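Local structure of endo-beta-1,4-glucanase (cellulase B) (Bacillus halodurans, 4V2X) at residues 73-78 against 126-131; 363-366 against 371-374; 422-427 against 449-454; 516-519 against 525-528. The protein acts as a family 5 endo-beta-1,4-glucanase, with an Ig-like module and a CBM46 module that contributes to hydrolysis of xyloglucan and beta-1,3-1,4-glucans. All blocks are in the same frame, centred on the assembly; numbering follows the deposited sequence.

Contact 1 of 4, residues 73-78 against 126-131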
# COMPACT_ATOMS: atom_id res chain seq x y z
N ASN A 73 21.64 -14.81 20.20
CA ASN A 73 22.96 -15.20 19.70
C ASN A 73 23.19 -16.70 19.83
O ASN A 73 24.27 -17.13 20.22
CB ASN A 73 24.08 -14.43 20.43
CG ASN A 73 24.25 -13.00 19.93
OD1 ASN A 73 25.26 -12.35 20.23
ND2 ASN A 73 23.29 -12.51 19.18
N THR A 74 22.16 -17.46 19.51
CA THR A 74 22.19 -18.91 19.64
C THR A 74 21.85 -19.50 18.26
O THR A 74 22.70 -19.49 17.37
CB THR A 74 21.28 -19.37 20.80
OG1 THR A 74 21.67 -18.65 21.99
CG2 THR A 74 21.41 -20.85 21.07
N PHE A 75 20.62 -19.97 18.04
CA PHE A 75 20.26 -20.49 16.71
C PHE A 75 20.27 -19.39 15.65
O PHE A 75 20.36 -19.69 14.46
CB PHE A 75 18.92 -21.21 16.74
CG PHE A 75 18.94 -22.45 17.59
CD1 PHE A 75 19.64 -23.58 17.18
CD2 PHE A 75 18.26 -22.49 18.80
CE1 PHE A 75 19.66 -24.72 17.96
CE2 PHE A 75 18.28 -23.63 19.59
CZ PHE A 75 18.98 -24.75 19.17
N ASP A 76 20.19 -18.14 16.09
CA ASP A 76 20.33 -16.99 15.21
C ASP A 76 21.77 -16.70 14.80
O ASP A 76 21.99 -15.95 13.84
CB ASP A 76 19.70 -15.74 15.84
CG ASP A 76 20.09 -15.54 17.29
OD1 ASP A 76 20.08 -16.53 18.07
OD2 ASP A 76 20.37 -14.38 17.66
N ALA A 77 22.75 -17.27 15.49
CA ALA A 77 24.16 -17.02 15.15
C ALA A 77 24.47 -17.39 13.70
O ALA A 77 24.00 -18.40 13.19
CB ALA A 77 25.09 -17.76 16.10
N VAL A 78 25.24 -16.53 13.05
CA VAL A 78 25.65 -16.75 11.67
C VAL A 78 26.93 -17.57 11.70
O VAL A 78 27.99 -17.09 12.09
CB VAL A 78 25.82 -15.43 10.91
CG1 VAL A 78 26.13 -15.69 9.44
CG2 VAL A 78 24.56 -14.59 11.03
N PRO A 126 18.24 -31.43 8.38
CA PRO A 126 17.40 -32.07 9.40
C PRO A 126 18.02 -32.13 10.80
O PRO A 126 17.30 -32.16 11.80
CB PRO A 126 17.18 -33.50 8.87
CG PRO A 126 17.77 -33.55 7.52
CD PRO A 126 18.59 -32.33 7.27
N GLN A 127 19.35 -32.16 10.86
CA GLN A 127 20.05 -32.24 12.13
C GLN A 127 19.91 -30.93 12.88
O GLN A 127 19.62 -30.89 14.08
CB GLN A 127 21.52 -32.58 11.91
CG GLN A 127 21.80 -34.07 11.70
CD GLN A 127 21.23 -34.63 10.40
OE1 GLN A 127 21.74 -34.35 9.32
NE2 GLN A 127 20.18 -35.43 10.51
N PHE A 128 20.11 -29.84 12.16
CA PHE A 128 19.92 -28.51 12.72
C PHE A 128 18.47 -28.34 13.16
O PHE A 128 18.21 -27.94 14.29
CB PHE A 128 20.30 -27.46 11.70
CG PHE A 128 20.17 -26.06 12.21
CD1 PHE A 128 21.08 -25.56 13.12
CD2 PHE A 128 19.13 -25.24 11.78
CE1 PHE A 128 20.97 -24.26 13.61
CE2 PHE A 128 19.02 -23.94 12.25
CZ PHE A 128 19.94 -23.45 13.16
N LEU A 129 17.53 -28.65 12.28
CA LEU A 129 16.11 -28.58 12.62
C LEU A 129 15.76 -29.40 13.86
O LEU A 129 15.00 -28.95 14.72
CB LEU A 129 15.24 -28.98 11.43
CG LEU A 129 13.72 -28.84 11.59
CD1 LEU A 129 13.34 -27.44 12.02
CD2 LEU A 129 13.02 -29.21 10.29
N ASN A 130 16.30 -30.61 13.98
CA ASN A 130 16.02 -31.41 15.17
C ASN A 130 16.56 -30.77 16.46
O ASN A 130 15.94 -30.89 17.52
CB ASN A 130 16.55 -32.85 15.01
CG ASN A 130 15.61 -33.72 14.20
OD1 ASN A 130 14.39 -33.53 14.24
ND2 ASN A 130 16.16 -34.69 13.48
N ARG A 131 17.69 -30.09 16.38
CA ARG A 131 18.23 -29.39 17.55
C ARG A 131 17.33 -28.22 17.95
O ARG A 131 17.04 -28.03 19.13
CB ARG A 131 19.66 -28.92 17.30
CG ARG A 131 20.64 -30.07 17.10
CD ARG A 131 22.04 -29.68 17.56
NE ARG A 131 22.56 -28.54 16.81
CZ ARG A 131 23.03 -28.60 15.56
NH1 ARG A 131 23.03 -29.74 14.89
NH2 ARG A 131 23.49 -27.50 14.98
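F75 turns its ring edge to the face of F128, joining two parts of the (beta/alpha)8 barrel of this family 5 module: the loop that follows barrel strand 68-70 and the first turns of helix 126-141. The aromatic pair is an offset edge-to-face contact, with centroids 5.9 Å apart and planes at 77°. CD1 of F75 does the touching, 3.9 Å from CE1 of F128. F128 extends its CG anti to the backbone N (chi1 -178°), which carries the ring off the helix to meet the loop. The far end of the F75 ring rests on the helix backbone, its CZ 3.8 Å from the carbonyl O of R131, and V132 and V135 of the same helix also pack against it. Shortening the F75 side chain to an alanine is likely to leave the F128 face without its edge partner and open a gap between loop and helix. Among the polar groups, R131 brings NH2 to the edge of the F128 ring, in its plane, while CA of F128 lies over one face of the guanidinium; NE forms a salt bridge with E82, which anchors the group there. The loop holds its own shape as a type I turn, closed by A77 N to T74 O. The D76 carboxylate grips the start of the turn through both oxygens: N73 N reaches OD2 on the syn side at 2.9 Å, and T74 N donates to OD1 at 2.7 Å from above the carboxylate plane.

Contact 2 of 4, residues 363-366 against 371-374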
# COMPACT_ATOMS: atom_id res chain seq x y z
N HIS A 363 23.13 -11.40 29.88
CA HIS A 363 22.33 -11.16 31.09
C HIS A 363 22.27 -12.39 31.99
O HIS A 363 22.75 -12.34 33.13
CB HIS A 363 20.94 -10.64 30.74
CG HIS A 363 20.96 -9.34 29.99
ND1 HIS A 363 21.71 -8.26 30.39
CD2 HIS A 363 20.32 -8.96 28.86
CE1 HIS A 363 21.53 -7.26 29.54
NE2 HIS A 363 20.68 -7.66 28.60
N PHE A 364 21.69 -13.48 31.48
CA PHE A 364 21.66 -14.74 32.21
C PHE A 364 22.92 -15.53 31.87
O PHE A 364 23.16 -15.86 30.71
CB PHE A 364 20.42 -15.55 31.87
CG PHE A 364 20.07 -16.61 32.89
CD1 PHE A 364 19.81 -16.26 34.21
CD2 PHE A 364 20.00 -17.95 32.53
CE1 PHE A 364 19.47 -17.22 35.15
CE2 PHE A 364 19.66 -18.91 33.46
CZ PHE A 364 19.40 -18.55 34.78
N ASN A 365 23.73 -15.82 32.88
CA ASN A 365 24.93 -16.59 32.70
C ASN A 365 24.54 -18.03 32.35
O ASN A 365 23.99 -18.75 33.17
CB ASN A 365 25.78 -16.55 33.97
CG ASN A 365 27.11 -17.25 33.82
OD1 ASN A 365 27.23 -18.28 33.15
ND2 ASN A 365 28.13 -16.71 34.47
N ARG A 366 24.86 -18.43 31.13
CA ARG A 366 24.42 -19.72 30.61
C ARG A 366 25.29 -20.88 31.06
O ARG A 366 24.96 -22.04 30.79
CB ARG A 366 24.40 -19.68 29.10
CG ARG A 366 23.55 -18.54 28.61
CD ARG A 366 22.85 -18.95 27.36
NE ARG A 366 22.17 -17.83 26.73
CZ ARG A 366 21.91 -17.79 25.43
NH1 ARG A 366 22.27 -18.81 24.65
NH2 ARG A 366 21.31 -16.72 24.91
N TRP A 371 22.09 -14.62 37.13
CA TRP A 371 22.19 -13.31 36.48
C TRP A 371 23.56 -12.69 36.73
O TRP A 371 24.03 -12.65 37.88
CB TRP A 371 21.06 -12.38 36.92
CG TRP A 371 19.72 -12.96 36.58
CD1 TRP A 371 18.89 -13.66 37.41
CD2 TRP A 371 19.07 -12.95 35.29
NE1 TRP A 371 17.77 -14.07 36.73
CE2 TRP A 371 17.86 -13.65 35.43
CE3 TRP A 371 19.40 -12.40 34.04
CZ2 TRP A 371 16.97 -13.82 34.37
CZ3 TRP A 371 18.51 -12.57 33.00
CH2 TRP A 371 17.31 -13.27 33.17
N TYR A 372 24.21 -12.22 35.66
CA TYR A 372 25.47 -11.48 35.81
C TYR A 372 25.22 -10.25 36.67
O TYR A 372 26.06 -9.90 37.50
CB TYR A 372 26.06 -11.04 34.47
CG TYR A 372 26.69 -12.15 33.66
CD1 TYR A 372 27.95 -12.65 33.97
CD2 TYR A 372 26.03 -12.68 32.56
CE1 TYR A 372 28.53 -13.66 33.22
CE2 TYR A 372 26.60 -13.69 31.81
CZ TYR A 372 27.84 -14.17 32.13
OH TYR A 372 28.38 -15.19 31.37
N ASP A 373 24.07 -9.61 36.46
CA ASP A 373 23.70 -8.38 37.18
C ASP A 373 22.38 -8.62 37.91
O ASP A 373 21.29 -8.41 37.36
CB ASP A 373 23.58 -7.21 36.20
CG ASP A 373 23.31 -5.88 36.90
OD1 ASP A 373 23.01 -5.89 38.11
OD2 ASP A 373 23.40 -4.82 36.23
N GLN A 374 22.50 -9.04 39.16
CA GLN A 374 21.32 -9.36 39.97
C GLN A 374 20.47 -8.12 40.20
O GLN A 374 19.26 -8.22 40.30
CB GLN A 374 21.72 -9.95 41.31
CG GLN A 374 20.55 -10.55 42.08
CD GLN A 374 19.93 -11.73 41.37
OE1 GLN A 374 20.64 -12.62 40.91
NE2 GLN A 374 18.61 -11.76 41.30
O HOH W 1 22.21 -9.82 34.34
O HOH W 2 26.33 -16.47 29.37
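F364 and W371 form an antiparallel, non-hydrogen-bonded pair with CA atoms 4.5 Å apart, and the neighbouring Y372 N closes the backbone with a nearly straight bond of 2.9 Å to H363 O. That carbonyl has a second partner in water 1, which donates to it and accepts from D373 N. On one face of the pair, F364 sets its ring edge on the face of W371; its ring and the six-membered ring of the indole have centroids 4.7 Å apart and planes at 61°. F364 CD1 stands over the centre of the indole, 3.5 Å from W371 CE2, and its CB lies over the six-membered ring in a CH-pi contact; H363 CB meets the indole at its edge. These residues belong to a small beta hairpin, strands 364-365 and 370-371, that follows the last barrel strand, 354-357, and leads into helix 374-385, with D373 as N-cap, its OD1 taking L376 N. Outside the hairpin W371 is held by a hydrogen bond from NE1 to OE1 of E101 and by stacking on F377. A leucine here would probably deprive the F364 edge of its aromatic face and leave E101 without this indole donor. On the other side of the hairpin, N365 covers Y372: CB sits over the phenol ring, 3.9 Å from its centroid, and with CG anti to the backbone N (chi1 -176°) the amide lies over the hydroxyl end of the same face, the planes 19° apart. N365 OD1 accepts from H367 N and T368 N. At the edge of the phenol, water 2 bridges Y372 OH and R366 N.

Contact 3 of 4, residues 422-427 against 449-454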
# COMPACT_ATOMS: atom_id res chain seq x y z
N ARG A 422 19.26 0.99 55.32
CA ARG A 422 20.34 0.18 55.89
C ARG A 422 21.68 0.73 55.43
O ARG A 422 21.80 1.24 54.31
CB ARG A 422 20.21 -1.28 55.47
CG ARG A 422 19.02 -1.98 56.11
CD ARG A 422 18.91 -3.44 55.68
NE ARG A 422 17.72 -4.05 56.27
CZ ARG A 422 17.65 -4.59 57.48
NH1 ARG A 422 18.72 -4.62 58.28
NH2 ARG A 422 16.51 -5.10 57.91
N ALA A 423 22.67 0.64 56.30
CA ALA A 423 24.04 1.01 55.97
C ALA A 423 24.86 -0.25 56.11
O ALA A 423 24.99 -0.78 57.22
CB ALA A 423 24.55 2.08 56.91
N ASN A 424 25.37 -0.75 55.00
CA ASN A 424 26.04 -2.05 54.99
C ASN A 424 25.18 -3.12 55.69
O ASN A 424 25.67 -3.88 56.53
CB ASN A 424 27.42 -1.97 55.66
CG ASN A 424 28.38 -1.03 54.95
OD1 ASN A 424 28.14 -0.60 53.81
ND2 ASN A 424 29.48 -0.72 55.61
N GLY A 425 23.90 -3.16 55.36
CA GLY A 425 22.98 -4.14 55.93
C GLY A 425 22.43 -3.83 57.31
O GLY A 425 21.44 -4.46 57.73
N GLN A 426 23.04 -2.89 58.03
CA GLN A 426 22.59 -2.54 59.38
C GLN A 426 21.42 -1.56 59.33
O GLN A 426 21.52 -0.49 58.72
CB GLN A 426 23.72 -1.91 60.19
CG GLN A 426 24.89 -2.83 60.46
CD GLN A 426 25.97 -2.19 61.33
OE1 GLN A 426 25.66 -1.41 62.24
NE2 GLN A 426 27.23 -2.50 61.04
N ARG A 427 20.33 -1.92 60.01
CA ARG A 427 19.15 -1.08 60.07
C ARG A 427 19.49 0.26 60.74
O ARG A 427 20.07 0.29 61.83
CB ARG A 427 18.02 -1.78 60.84
CG ARG A 427 16.75 -0.96 60.95
CD ARG A 427 15.78 -1.54 61.96
NE ARG A 427 14.65 -0.64 62.21
CZ ARG A 427 14.64 0.37 63.09
NH1 ARG A 427 15.70 0.65 63.84
NH2 ARG A 427 13.54 1.11 63.22
N SER A 449 30.27 8.68 57.56
CA SER A 449 31.57 8.57 58.22
C SER A 449 31.84 7.14 58.70
O SER A 449 32.95 6.64 58.53
CB SER A 449 31.67 9.57 59.38
OG SER A 449 32.92 9.46 60.02
N ALA A 450 30.84 6.48 59.26
CA ALA A 450 31.00 5.08 59.67
C ALA A 450 31.33 4.16 58.49
O ALA A 450 32.15 3.25 58.61
CB ALA A 450 29.76 4.58 60.39
N ILE A 451 30.70 4.42 57.35
CA ILE A 451 30.96 3.63 56.15
C ILE A 451 32.32 3.96 55.54
O ILE A 451 33.04 3.07 55.11
CB ILE A 451 29.86 3.86 55.08
CG1 ILE A 451 28.52 3.34 55.58
CG2 ILE A 451 30.24 3.19 53.76
CD1 ILE A 451 27.32 3.79 54.77
N ALA A 452 32.66 5.25 55.52
CA ALA A 452 33.77 5.75 54.71
C ALA A 452 34.80 6.63 55.43
O ALA A 452 35.50 7.40 54.77
CB ALA A 452 33.20 6.51 53.53
N SER A 453 34.93 6.53 56.75
CA SER A 453 35.93 7.36 57.47
C SER A 453 37.37 6.98 57.11
O SER A 453 38.27 7.81 57.19
CB SER A 453 35.75 7.29 58.99
OG SER A 453 35.61 5.95 59.43
N SER A 454 37.57 5.72 56.70
CA SER A 454 38.89 5.23 56.28
C SER A 454 39.49 6.03 55.12
O SER A 454 40.71 6.11 54.97
CB SER A 454 38.82 3.75 55.89
OG SER A 454 38.16 3.59 54.65
O HOH W 3 32.03 0.41 55.00
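CD1 of I451 meets CB of A423 at 3.9 Å, where helix 445-452 meets a beta hairpin of the Ig-like module. The hairpin joins strands 418-423 and 426-427 through a type I' turn from A423 to Q426. The isoleucine places CG1 beside its backbone N (chi1 -65°) and runs on extended, so the delta carbon reaches the strand while CG1 passes 4.2 Å from N424 ND2. Beside this apolar touch a water bridges the two parts: it accepts from N424 ND2 at 2.9 Å and donates to the carbonyl O of I451 at 2.8 Å. One shell out, N424 is fixed at the other end of its amide, where OD1 takes the backbone N of M462, and I451 is bedded on N460 and V463 of strand 458-467 and V477 of strand 473-480. The turn is closed by mutual backbone bonds, A423 N to Q426 O and Q426 N to A423 O. G425, with positive phi, suits its place in it. Further out, R422 clamps the hairpin from the side: NE forms a salt bridge with E466, and NH1 donates to G425 O at 2.8 Å, tilted 28° from the carbonyl plane.

Contact 4 of 4, residues 516-519 against 525-528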
# COMPACT_ATOMS: atom_id res chain seq x y z
N GLY A 516 38.46 25.04 16.74
CA GLY A 516 37.02 25.09 16.51
C GLY A 516 36.49 23.83 15.85
O GLY A 516 37.15 23.23 15.00
N GLY A 517 35.28 23.45 16.22
CA GLY A 517 34.64 22.27 15.66
C GLY A 517 34.85 21.04 16.52
O GLY A 517 35.86 20.89 17.21
N ASN A 518 33.87 20.14 16.48
CA ASN A 518 33.98 18.87 17.18
C ASN A 518 34.90 17.91 16.45
O ASN A 518 34.96 17.92 15.22
CB ASN A 518 32.60 18.24 17.35
CG ASN A 518 31.63 19.16 18.05
OD1 ASN A 518 31.99 19.85 19.01
ND2 ASN A 518 30.40 19.18 17.58
N ALA A 519 35.61 17.08 17.22
CA ALA A 519 36.58 16.14 16.68
C ALA A 519 36.09 14.71 16.84
O ALA A 519 35.30 14.40 17.74
CB ALA A 519 37.92 16.32 17.37
N THR A 525 28.30 16.27 17.53
CA THR A 525 28.40 16.51 18.97
C THR A 525 29.84 16.44 19.44
O THR A 525 30.65 15.69 18.88
CB THR A 525 27.54 15.50 19.77
OG1 THR A 525 27.68 15.76 21.18
CG2 THR A 525 27.93 14.06 19.48
N SER A 526 30.16 17.21 20.48
CA SER A 526 31.46 17.11 21.13
C SER A 526 31.60 15.86 22.00
O SER A 526 32.71 15.46 22.28
CB SER A 526 31.68 18.34 22.02
OG SER A 526 30.70 18.39 23.04
N PHE A 527 30.48 15.29 22.45
CA PHE A 527 30.52 14.14 23.36
C PHE A 527 30.66 12.85 22.57
O PHE A 527 29.74 12.48 21.83
CB PHE A 527 29.25 14.06 24.21
CG PHE A 527 29.14 15.13 25.24
CD1 PHE A 527 29.67 14.94 26.51
CD2 PHE A 527 28.51 16.33 24.95
CE1 PHE A 527 29.56 15.93 27.47
CE2 PHE A 527 28.40 17.32 25.92
CZ PHE A 527 28.93 17.11 27.18
N LYS A 528 31.80 12.19 22.72
CA LYS A 528 32.08 10.97 21.97
C LYS A 528 31.37 9.76 22.57
O LYS A 528 30.87 9.80 23.70
CB LYS A 528 33.59 10.71 21.92
CG LYS A 528 34.41 11.84 21.30
CD LYS A 528 34.00 12.17 19.87
CE LYS A 528 33.09 13.39 19.79
NZ LYS A 528 32.70 13.71 18.38
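The side-chain amide of N518 lies flat over the T525-S526 peptide, the two planes virtually parallel: ND2 is 3.4 Å from T525 C, CG sits above S526 N, and OD1 reaches past the peptide to S526 CB, also at 3.4 Å. CG stands beside the backbone N of N518 (chi1 -56°), which swings the amide over its partner, and ND2 is held there by a bond to D523 O. At the edge of the F527 ring, in its plane, lies T525 OG1; the same OG1 accepts a hydrogen bond from F527 N at 3.1 Å, forming an ST turn. Both segments belong to the long loop between strands 506-513 and 534-537 of the CBM46 beta-sandwich, and the contact draws the two limbs of that loop together. Strand 506-513 supports them: A519 and S526 share backbone bonds with A511, and S526 OG bonds to E510. K528 makes the remaining tie. Its chain bends at chi2 and chi3 and curls back, bringing NZ to A519 O at 2.8 Å, a donor tilted 32° from the carbonyl plane, and to T525 O at 2.9 Å. P521 O is a third acceptor, and Q522 O a weak fourth. The backbone of F527 also bonds to A284, so this limb of the loop touches the catalytic module. A buried ammonium ringed by backbone carbonyls is consistent with a protonated lysine, its charge probably stabilised by the surrounding carbonyl dipoles, so that K528 ties the two limbs together through hydrogen bonds.

Contacts 1 and 2 belong to the catalytic barrel; their centres are about 23 Å apart, yet they touch directly where T74 OG1 lies 2.7 Å from R366 NH1, a probable hydrogen bond. It ties the loop after the first barrel strand to the hairpin after the last, at the end of the barrel where family 5 enzymes carry their active sites. Centre to centre, contact 3 (Ig-like module) lies about 28 Å from contact 2 and about 50 Å from contact 1, and contact 4 (CBM46) about 36 Å from contact 2 and about 41 Å from contact 3, though its bond to A284 joins that module to the barrel. All four lie away from the calcium sites.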